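Local coordinates for protein uronate isomerase (Bacillus halodurans C-125, PDB 3HK9) that probably interconverts D-glucuronate and D-fructuronate as a zinc-dependent uronate isomerase of the amidohydrolase superfamily, at residues A[320-325]-A[351-356]; A[255-260]-A[296-301]; A[21-26]-A[136-141]. All coordinates share one frame; numbering follows the deposited sequence.

Contact 1 of 3, residues A[320-325]-A[351-356]; sequences MIFGCW and PQHSDA. With ZN (zinc ion), chain P; REL (D-glucuronic acid), chain M.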
# COMPACT_ATOMS: atom_id res chain seq x y z
N MET A 320 21.48 -19.04 -59.00
CA MET A 320 21.19 -17.67 -58.59
C MET A 320 19.83 -17.75 -57.91
O MET A 320 18.82 -17.99 -58.57
CB MET A 320 21.14 -16.72 -59.78
CG MET A 320 20.70 -15.29 -59.43
SD MET A 320 21.73 -14.45 -58.19
CE MET A 320 23.18 -14.03 -59.16
N ILE A 321 19.81 -17.57 -56.60
CA ILE A 321 18.57 -17.64 -55.86
C ILE A 321 17.89 -16.28 -55.90
O ILE A 321 18.56 -15.25 -55.99
CB ILE A 321 18.82 -18.08 -54.40
CG1 ILE A 321 19.60 -17.01 -53.64
CG2 ILE A 321 19.60 -19.40 -54.41
CD1 ILE A 321 20.02 -17.45 -52.26
N PHE A 322 16.57 -16.27 -55.83
CA PHE A 322 15.84 -15.02 -55.90
C PHE A 322 14.54 -15.02 -55.13
O PHE A 322 13.89 -16.05 -54.95
CB PHE A 322 15.54 -14.70 -57.37
CG PHE A 322 14.48 -15.58 -57.98
CD1 PHE A 322 13.13 -15.24 -57.90
CD2 PHE A 322 14.83 -16.78 -58.60
CE1 PHE A 322 12.14 -16.07 -58.41
CE2 PHE A 322 13.85 -17.63 -59.13
CZ PHE A 322 12.50 -17.27 -59.03
N GLY A 323 14.18 -13.82 -54.68
CA GLY A 323 12.94 -13.57 -53.97
C GLY A 323 12.53 -14.34 -52.74
O GLY A 323 13.15 -15.33 -52.33
N CYS A 324 11.46 -13.82 -52.14
CA CYS A 324 10.81 -14.37 -50.96
C CYS A 324 9.42 -14.59 -51.54
O CYS A 324 8.54 -13.72 -51.49
CB CYS A 324 10.79 -13.33 -49.83
SG CYS A 324 12.46 -12.77 -49.36
N TRP A 325 9.27 -15.77 -52.12
CA TRP A 325 8.07 -16.18 -52.82
C TRP A 325 6.81 -16.58 -52.05
O TRP A 325 6.85 -17.41 -51.15
CB TRP A 325 8.46 -17.32 -53.76
CG TRP A 325 7.38 -17.83 -54.67
CD1 TRP A 325 6.47 -17.08 -55.36
CD2 TRP A 325 7.19 -19.19 -55.09
NE1 TRP A 325 5.72 -17.89 -56.19
CE2 TRP A 325 6.14 -19.19 -56.04
CE3 TRP A 325 7.79 -20.40 -54.75
CZ2 TRP A 325 5.69 -20.36 -56.67
CZ3 TRP A 325 7.34 -21.58 -55.37
CH2 TRP A 325 6.30 -21.54 -56.32
N PRO A 351 17.45 -10.46 -53.79
CA PRO A 351 16.55 -10.47 -52.63
C PRO A 351 15.05 -10.53 -52.84
O PRO A 351 14.35 -11.13 -52.03
CB PRO A 351 16.97 -9.22 -51.87
CG PRO A 351 17.37 -8.28 -52.96
CD PRO A 351 18.17 -9.18 -53.88
N GLN A 352 14.52 -9.94 -53.92
CA GLN A 352 13.08 -9.94 -54.05
C GLN A 352 12.48 -9.75 -55.45
O GLN A 352 13.17 -9.35 -56.40
CB GLN A 352 12.53 -8.85 -53.11
CG GLN A 352 11.01 -8.75 -52.99
CD GLN A 352 10.38 -9.96 -52.31
OE1 GLN A 352 10.51 -11.09 -52.80
NE2 GLN A 352 9.70 -9.74 -51.20
N HIS A 353 11.20 -10.10 -55.56
CA HIS A 353 10.40 -9.92 -56.77
C HIS A 353 9.01 -9.64 -56.22
O HIS A 353 8.72 -10.00 -55.08
CB HIS A 353 10.42 -11.15 -57.70
CG HIS A 353 9.72 -12.36 -57.15
ND1 HIS A 353 10.35 -13.30 -56.36
CD2 HIS A 353 8.44 -12.79 -57.31
CE1 HIS A 353 9.49 -14.26 -56.06
NE2 HIS A 353 8.33 -13.97 -56.62
N SER A 354 8.15 -8.98 -57.00
CA SER A 354 6.82 -8.66 -56.49
C SER A 354 5.79 -9.76 -56.67
O SER A 354 4.95 -9.95 -55.80
CB SER A 354 6.29 -7.40 -57.17
OG SER A 354 5.95 -7.66 -58.52
N ASP A 355 5.85 -10.45 -57.80
CA ASP A 355 4.89 -11.51 -58.10
C ASP A 355 3.54 -10.82 -58.28
O ASP A 355 2.49 -11.41 -58.05
CB ASP A 355 4.80 -12.50 -56.92
CG ASP A 355 4.58 -13.93 -57.37
OD1 ASP A 355 3.96 -14.15 -58.44
OD2 ASP A 355 5.01 -14.85 -56.64
N ALA A 356 3.56 -9.55 -58.67
CA ALA A 356 2.33 -8.80 -58.83
C ALA A 356 1.34 -9.43 -59.81
O ALA A 356 1.71 -9.87 -60.90
CB ALA A 356 2.63 -7.36 -59.27
ZN ZN P . 4.20 -16.08 -59.47
O6A REL M . 3.73 -20.23 -59.83
C6 REL M . 3.70 -18.97 -59.68
O6B REL M . 4.16 -18.14 -60.48
C5 REL M . 3.04 -18.47 -58.40
O5 REL M . 3.71 -17.26 -58.00
C4 REL M . 1.52 -18.16 -58.58
O4 REL M . 0.89 -19.40 -58.95
C3 REL M . 0.81 -17.61 -57.31
O3 REL M . -0.62 -17.60 -57.46
C2 REL M . 1.31 -16.18 -56.97
O2 REL M . 0.38 -15.18 -57.36
C1 REL M . 1.62 -16.05 -55.48
O1 REL M . 2.50 -15.28 -55.07
O HOH W 1 7.90 -12.52 -53.80
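Phe-322 turns the edge of its ring toward the face of His-353 in an offset edge-to-face pair. The centroids are 5.5 Å apart and the planes meet at 60°. Phe-322 CD1 makes the nearest approach, 3.7 Å from His-353 ND1. With CG between the backbone N and the carbonyl carbon (chi1 68°), the imidazole reaches Gly-323. His-353 ND1 lies 3.5 Å from Gly-323 CA, so a side chain on the glycine would collide with the ring. The backbone of Gly-323, with phi positive, also suits a residue without a side chain.

Gln-352 ties 351-356 to the loop that follows strand 319-321. Its OE1 accepts from Cys-324 N at 3.0 Å (N-H...O 162°) and also from His-353 N. The two donors come from opposite faces of the amide plane, which, with NE2 bonded to Ser-369, would hold the amide against turning. A water within hydrogen-bonding distance of Cys-324 O and His-353 O probably links them.

Trp-325 and Asp-355 meet beside the zinc site. The carboxylate is nearly coplanar with the indole, and Asp-355 OD2 sits at the ring edge, 3.0 Å from Trp-325 CD1. Trp-325 NE1 gives a nearly straight bond of 2.8 Å to O5 of D-glucuronic acid. Asp-355 OD1 binds the zinc ion at 2.2 Å, and His-26 and His-28 complete the protein ligands. His-353 NE2 makes a weak bond to Asp-355 OD2, which makes it a second-shell residue. The oxygen O5 is thus shared by the zinc ion and the indole N-H, which would probably draw electron density from it and favour an ionised form.

Contact 2 of 3, residues A[255-260]-A[296-301]; sequences FAMMIG and FLVTML. With REL (D-glucuronic acid), chain M.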
# COMPACT_ATOMS: atom_id res chain seq x y z
N PHE A 255 17.29 -21.33 -66.49
CA PHE A 255 16.10 -22.12 -66.20
C PHE A 255 15.65 -21.76 -64.79
O PHE A 255 16.38 -21.97 -63.83
CB PHE A 255 16.44 -23.61 -66.30
CG PHE A 255 15.29 -24.54 -65.99
CD1 PHE A 255 13.99 -24.22 -66.37
CD2 PHE A 255 15.52 -25.75 -65.34
CE1 PHE A 255 12.93 -25.11 -66.12
CE2 PHE A 255 14.47 -26.64 -65.09
CZ PHE A 255 13.18 -26.32 -65.48
N ALA A 256 14.45 -21.18 -64.68
CA ALA A 256 13.90 -20.78 -63.39
C ALA A 256 13.02 -21.87 -62.79
O ALA A 256 12.08 -22.32 -63.44
CB ALA A 256 13.10 -19.49 -63.54
N MET A 257 13.32 -22.28 -61.56
CA MET A 257 12.54 -23.31 -60.88
C MET A 257 11.99 -22.76 -59.59
O MET A 257 12.75 -22.32 -58.72
CB MET A 257 13.41 -24.54 -60.56
CG MET A 257 14.01 -25.23 -61.78
SD MET A 257 14.95 -26.72 -61.35
CE MET A 257 16.45 -25.99 -60.69
N MET A 258 10.67 -22.76 -59.46
CA MET A 258 10.04 -22.25 -58.25
C MET A 258 9.48 -23.51 -57.58
O MET A 258 8.44 -24.05 -57.97
CB MET A 258 8.95 -21.26 -58.63
CG MET A 258 9.41 -20.32 -59.74
SD MET A 258 8.69 -18.68 -59.62
CE MET A 258 7.14 -18.96 -60.40
N ILE A 259 10.19 -23.95 -56.54
CA ILE A 259 9.88 -25.20 -55.86
C ILE A 259 9.14 -25.21 -54.53
O ILE A 259 9.43 -24.41 -53.64
CB ILE A 259 11.19 -26.00 -55.67
CG1 ILE A 259 11.93 -26.06 -57.01
CG2 ILE A 259 10.88 -27.38 -55.13
CD1 ILE A 259 13.36 -26.60 -56.92
N GLY A 260 8.21 -26.16 -54.40
CA GLY A 260 7.49 -26.31 -53.15
C GLY A 260 5.99 -26.11 -53.15
O GLY A 260 5.35 -26.23 -52.10
N PHE A 296 20.79 -21.55 -63.46
CA PHE A 296 19.54 -21.81 -62.76
C PHE A 296 19.10 -20.70 -61.81
O PHE A 296 19.88 -20.23 -60.98
CB PHE A 296 19.67 -23.12 -61.97
CG PHE A 296 19.97 -24.33 -62.82
CD1 PHE A 296 18.94 -25.18 -63.24
CD2 PHE A 296 21.28 -24.64 -63.18
CE1 PHE A 296 19.22 -26.32 -64.01
CE2 PHE A 296 21.57 -25.78 -63.95
CZ PHE A 296 20.53 -26.62 -64.36
N LEU A 297 17.85 -20.28 -61.95
CA LEU A 297 17.26 -19.28 -61.06
C LEU A 297 16.34 -20.11 -60.16
O LEU A 297 15.48 -20.84 -60.64
CB LEU A 297 16.44 -18.26 -61.85
CG LEU A 297 17.25 -17.15 -62.54
CD1 LEU A 297 16.41 -16.50 -63.64
CD2 LEU A 297 17.70 -16.13 -61.51
N VAL A 298 16.53 -20.01 -58.85
CA VAL A 298 15.71 -20.80 -57.95
C VAL A 298 15.16 -20.01 -56.78
O VAL A 298 15.81 -19.11 -56.25
CB VAL A 298 16.51 -22.02 -57.38
CG1 VAL A 298 15.65 -22.82 -56.40
CG2 VAL A 298 16.96 -22.92 -58.52
N THR A 299 13.93 -20.34 -56.41
CA THR A 299 13.24 -19.74 -55.28
C THR A 299 12.42 -20.91 -54.75
O THR A 299 11.93 -21.73 -55.53
CB THR A 299 12.32 -18.56 -55.71
OG1 THR A 299 11.95 -17.81 -54.54
CG2 THR A 299 11.05 -19.07 -56.39
N MET A 300 12.28 -21.02 -53.43
CA MET A 300 11.52 -22.13 -52.88
C MET A 300 10.39 -21.63 -51.98
O MET A 300 10.47 -20.55 -51.41
CB MET A 300 12.47 -23.09 -52.15
CG MET A 300 13.56 -23.63 -53.09
SD MET A 300 14.66 -24.87 -52.35
CE MET A 300 13.68 -26.39 -52.68
N LEU A 301 9.34 -22.43 -51.86
CA LEU A 301 8.17 -22.03 -51.08
C LEU A 301 8.19 -22.34 -49.59
O LEU A 301 7.56 -21.63 -48.80
CB LEU A 301 6.92 -22.64 -51.71
CG LEU A 301 5.58 -22.04 -51.29
CD1 LEU A 301 5.58 -20.54 -51.62
CD2 LEU A 301 4.43 -22.75 -52.02
O6A REL M . 3.73 -20.23 -59.83
C6 REL M . 3.70 -18.97 -59.68
O6B REL M . 4.16 -18.14 -60.48
C5 REL M . 3.04 -18.47 -58.40
O5 REL M . 3.71 -17.26 -58.00
C4 REL M . 1.52 -18.16 -58.58
O4 REL M . 0.89 -19.40 -58.95
C3 REL M . 0.81 -17.61 -57.31
O3 REL M . -0.62 -17.60 -57.46
C2 REL M . 1.31 -16.18 -56.97
O2 REL M . 0.38 -15.18 -57.36
C1 REL M . 1.62 -16.05 -55.48
O1 REL M . 2.50 -15.28 -55.07
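Met-258 has CG anti to its carbonyl carbon (chi1 -43°), and bends at chi2 and chi3 carry its methyl into the active site. Thr-299 sets OG1 anti to the backbone N (chi1 -165°), which leaves CG2 to face the methionine. Met-258 CB lies 3.8 Å from Thr-299 CG2, while Thr-299 OG1 bonds to Phe-322 O. Beyond the threonine, Met-258 CE comes 3.1 Å from O6B of D-glucuronic acid and also packs on His-26. Cut back to an alanine, this position loses CG, SD and CE and with them the methyl contact with O6B, which is likely to open a gap between Thr-299 CG2, His-26 and the ligand carboxylate.

The backbones form neighbouring parallel strands, 255-259 and 296-300, in the sheet of an amidohydrolase-type beta/alpha barrel. Five hydrogen bonds join them. Met-257 N reaches Leu-297 O at 2.8 Å. Thr-299 N to Met-257 O is longer, at 3.3 Å.

The face bearing Phe-255, Met-257 and Ile-259 is apolar and is covered by helices 235-250 and 282-290. Met-257 CE lies 3.7 Å from Phe-296 CD1 and also touches Val-298 CG2. Ile-259 and Met-300 run side by side, with Ile-259 CG2 3.9 Å from Met-300 CE. One face is therefore greasy packing under helices, and the other presents a thioether methyl that brings no charge and no N-H or O-H donor to the ligand carboxylate.

Contact 3 of 3, residues A[21-26]-A[136-141]; sequences PVTDMH and NVSDVV. With ZN (zinc ion), chain P; REL (D-glucuronic acid), chain M.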
# COMPACT_ATOMS: atom_id res chain seq x y z
N PRO A 21 16.26 2.20 -59.37
CA PRO A 21 15.18 1.69 -60.21
C PRO A 21 15.15 0.16 -60.09
O PRO A 21 16.20 -0.49 -60.12
CB PRO A 21 15.57 2.16 -61.61
CG PRO A 21 16.28 3.45 -61.32
CD PRO A 21 17.16 3.07 -60.15
N VAL A 22 13.96 -0.39 -59.97
CA VAL A 22 13.80 -1.83 -59.80
C VAL A 22 13.50 -2.64 -61.06
O VAL A 22 12.72 -2.23 -61.92
CB VAL A 22 12.65 -2.13 -58.80
CG1 VAL A 22 12.48 -3.64 -58.63
CG2 VAL A 22 12.94 -1.46 -57.45
N THR A 23 14.14 -3.80 -61.15
CA THR A 23 13.87 -4.74 -62.22
C THR A 23 13.13 -5.83 -61.45
O THR A 23 13.71 -6.50 -60.60
CB THR A 23 15.14 -5.34 -62.86
OG1 THR A 23 15.73 -4.39 -63.76
CG2 THR A 23 14.79 -6.59 -63.66
N ASP A 24 11.83 -5.97 -61.72
CA ASP A 24 10.99 -6.97 -61.06
C ASP A 24 11.06 -8.23 -61.92
O ASP A 24 10.29 -8.37 -62.88
CB ASP A 24 9.56 -6.45 -60.99
CG ASP A 24 8.75 -7.12 -59.91
OD1 ASP A 24 9.04 -8.29 -59.59
OD2 ASP A 24 7.81 -6.47 -59.40
N MET A 25 11.95 -9.16 -61.58
CA MET A 25 12.13 -10.35 -62.40
C MET A 25 11.09 -11.48 -62.40
O MET A 25 11.32 -12.52 -63.02
CB MET A 25 13.55 -10.91 -62.20
CG MET A 25 13.99 -11.12 -60.77
SD MET A 25 13.30 -12.59 -60.05
CE MET A 25 14.15 -13.87 -60.98
N HIS A 26 9.97 -11.28 -61.72
CA HIS A 26 8.86 -12.24 -61.73
C HIS A 26 7.58 -11.58 -61.27
O HIS A 26 7.44 -11.19 -60.11
CB HIS A 26 9.10 -13.49 -60.86
CG HIS A 26 7.92 -14.43 -60.85
ND1 HIS A 26 7.35 -14.93 -62.00
CD2 HIS A 26 7.17 -14.90 -59.82
CE1 HIS A 26 6.30 -15.67 -61.69
NE2 HIS A 26 6.17 -15.67 -60.37
N ASN A 136 8.86 3.18 -58.66
CA ASN A 136 10.23 3.26 -59.18
C ASN A 136 10.70 1.94 -59.82
O ASN A 136 11.83 1.51 -59.61
CB ASN A 136 11.20 3.68 -58.07
CG ASN A 136 12.53 4.19 -58.61
OD1 ASN A 136 12.73 4.27 -59.82
ND2 ASN A 136 13.44 4.56 -57.71
N VAL A 137 9.82 1.32 -60.60
CA VAL A 137 10.16 0.07 -61.28
C VAL A 137 10.42 0.38 -62.75
O VAL A 137 9.57 0.95 -63.43
CB VAL A 137 8.99 -0.95 -61.21
CG1 VAL A 137 9.30 -2.16 -62.08
CG2 VAL A 137 8.75 -1.38 -59.77
N SER A 138 11.59 0.00 -63.25
CA SER A 138 11.93 0.27 -64.64
C SER A 138 11.64 -0.89 -65.58
O SER A 138 11.31 -0.68 -66.75
CB SER A 138 13.41 0.64 -64.75
OG SER A 138 14.24 -0.45 -64.38
N ASP A 139 11.73 -2.11 -65.06
CA ASP A 139 11.52 -3.30 -65.88
C ASP A 139 10.67 -4.36 -65.19
O ASP A 139 10.92 -4.72 -64.04
CB ASP A 139 12.88 -3.90 -66.26
CG ASP A 139 13.71 -2.95 -67.09
OD1 ASP A 139 13.57 -2.97 -68.33
OD2 ASP A 139 14.49 -2.16 -66.50
N VAL A 140 9.69 -4.88 -65.93
CA VAL A 140 8.79 -5.89 -65.41
C VAL A 140 8.86 -7.19 -66.20
O VAL A 140 8.63 -7.21 -67.41
CB VAL A 140 7.32 -5.40 -65.44
CG1 VAL A 140 6.39 -6.48 -64.91
CG2 VAL A 140 7.18 -4.13 -64.64
N VAL A 141 9.18 -8.28 -65.51
CA VAL A 141 9.23 -9.58 -66.17
C VAL A 141 7.87 -10.23 -65.96
O VAL A 141 7.36 -10.31 -64.84
CB VAL A 141 10.32 -10.49 -65.58
CG1 VAL A 141 10.19 -11.90 -66.14
CG2 VAL A 141 11.70 -9.92 -65.90
ZN ZN P . 4.20 -16.08 -59.47
O6A REL M . 3.73 -20.23 -59.83
C6 REL M . 3.70 -18.97 -59.68
O6B REL M . 4.16 -18.14 -60.48
C5 REL M . 3.04 -18.47 -58.40
O5 REL M . 3.71 -17.26 -58.00
C4 REL M . 1.52 -18.16 -58.58
O4 REL M . 0.89 -19.40 -58.95
C3 REL M . 0.81 -17.61 -57.31
O3 REL M . -0.62 -17.60 -57.46
C2 REL M . 1.31 -16.18 -56.97
O2 REL M . 0.38 -15.18 -57.36
C1 REL M . 1.62 -16.05 -55.48
O1 REL M . 2.50 -15.28 -55.07
O HOH W 2 16.50 -1.14 -63.33
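A short parallel pairing of strands 22-24 and 137-141 leads to the zinc site, to which His-26 contributes. Val-22 N bonds to Asn-136 O at 2.9 Å. Val-22 O then accepts twice, from Ser-138 N at 2.8 Å and from Asp-139 N at 3.3 Å. The second bond is the straighter (N-H...O 172° against 143°). This double grip marks a beta bulge, where the register slips by one residue between Val-22 and Thr-23. Asp-24 then pairs through its N with Asp-139 O and through its O with Val-141 N.

Asn-136 ends helix 124-134 in a Schellman motif, and the strand starts directly after it. Such a helix-to-strand passage fits the beta/alpha barrel of the amidohydrolase superfamily, whose metal lies at the C-terminal ends of the strands. His-26 follows that pattern: its CG is anti to the backbone N (chi1 177°), and NE2 binds the zinc ion at 2.2 Å. O5 of D-glucuronic acid lies at the edge of the imidazole, in its plane.

Val-141 presses its CB and CG1 on the Met-25 carbonyl, with Val-141 CG1 3.4 Å from Met-25 O. Ser-138 OG donates to Asp-139 OD2 at 2.7 Å and accepts from a water. Thr-23 OG1 is held by Ser-405 and Trp-409 of helix 393-412. Asp-24 OD2 bonds to Trp-366 of helix 361-386 and probably, at unusually short range, to Ser-354 of loop 351-356.

Along the chain the contacts come in series: contact 3 closes first, then contact 2, then contact 1. Contacts 1 and 2 have centres about 10 Å apart and share a sheet, in which strands 296-300 and 319-321 are neighbours. Contact 3 lies on another part of the barrel, where 22-24 and 137-141 pair and 165-166 follows. Its centre is about 11 Å from that of contact 1 and about 19 Å from that of contact 2. Contact 1 bridges them, since the loop 351-356 probably bonds to 21-26 through Asp-355 N and His-26 O. Contacts 1 and 3 each supply a zinc ligand, and all three touch D-glucuronic acid. The active site is thus assembled from strand ends and loops far apart in sequence.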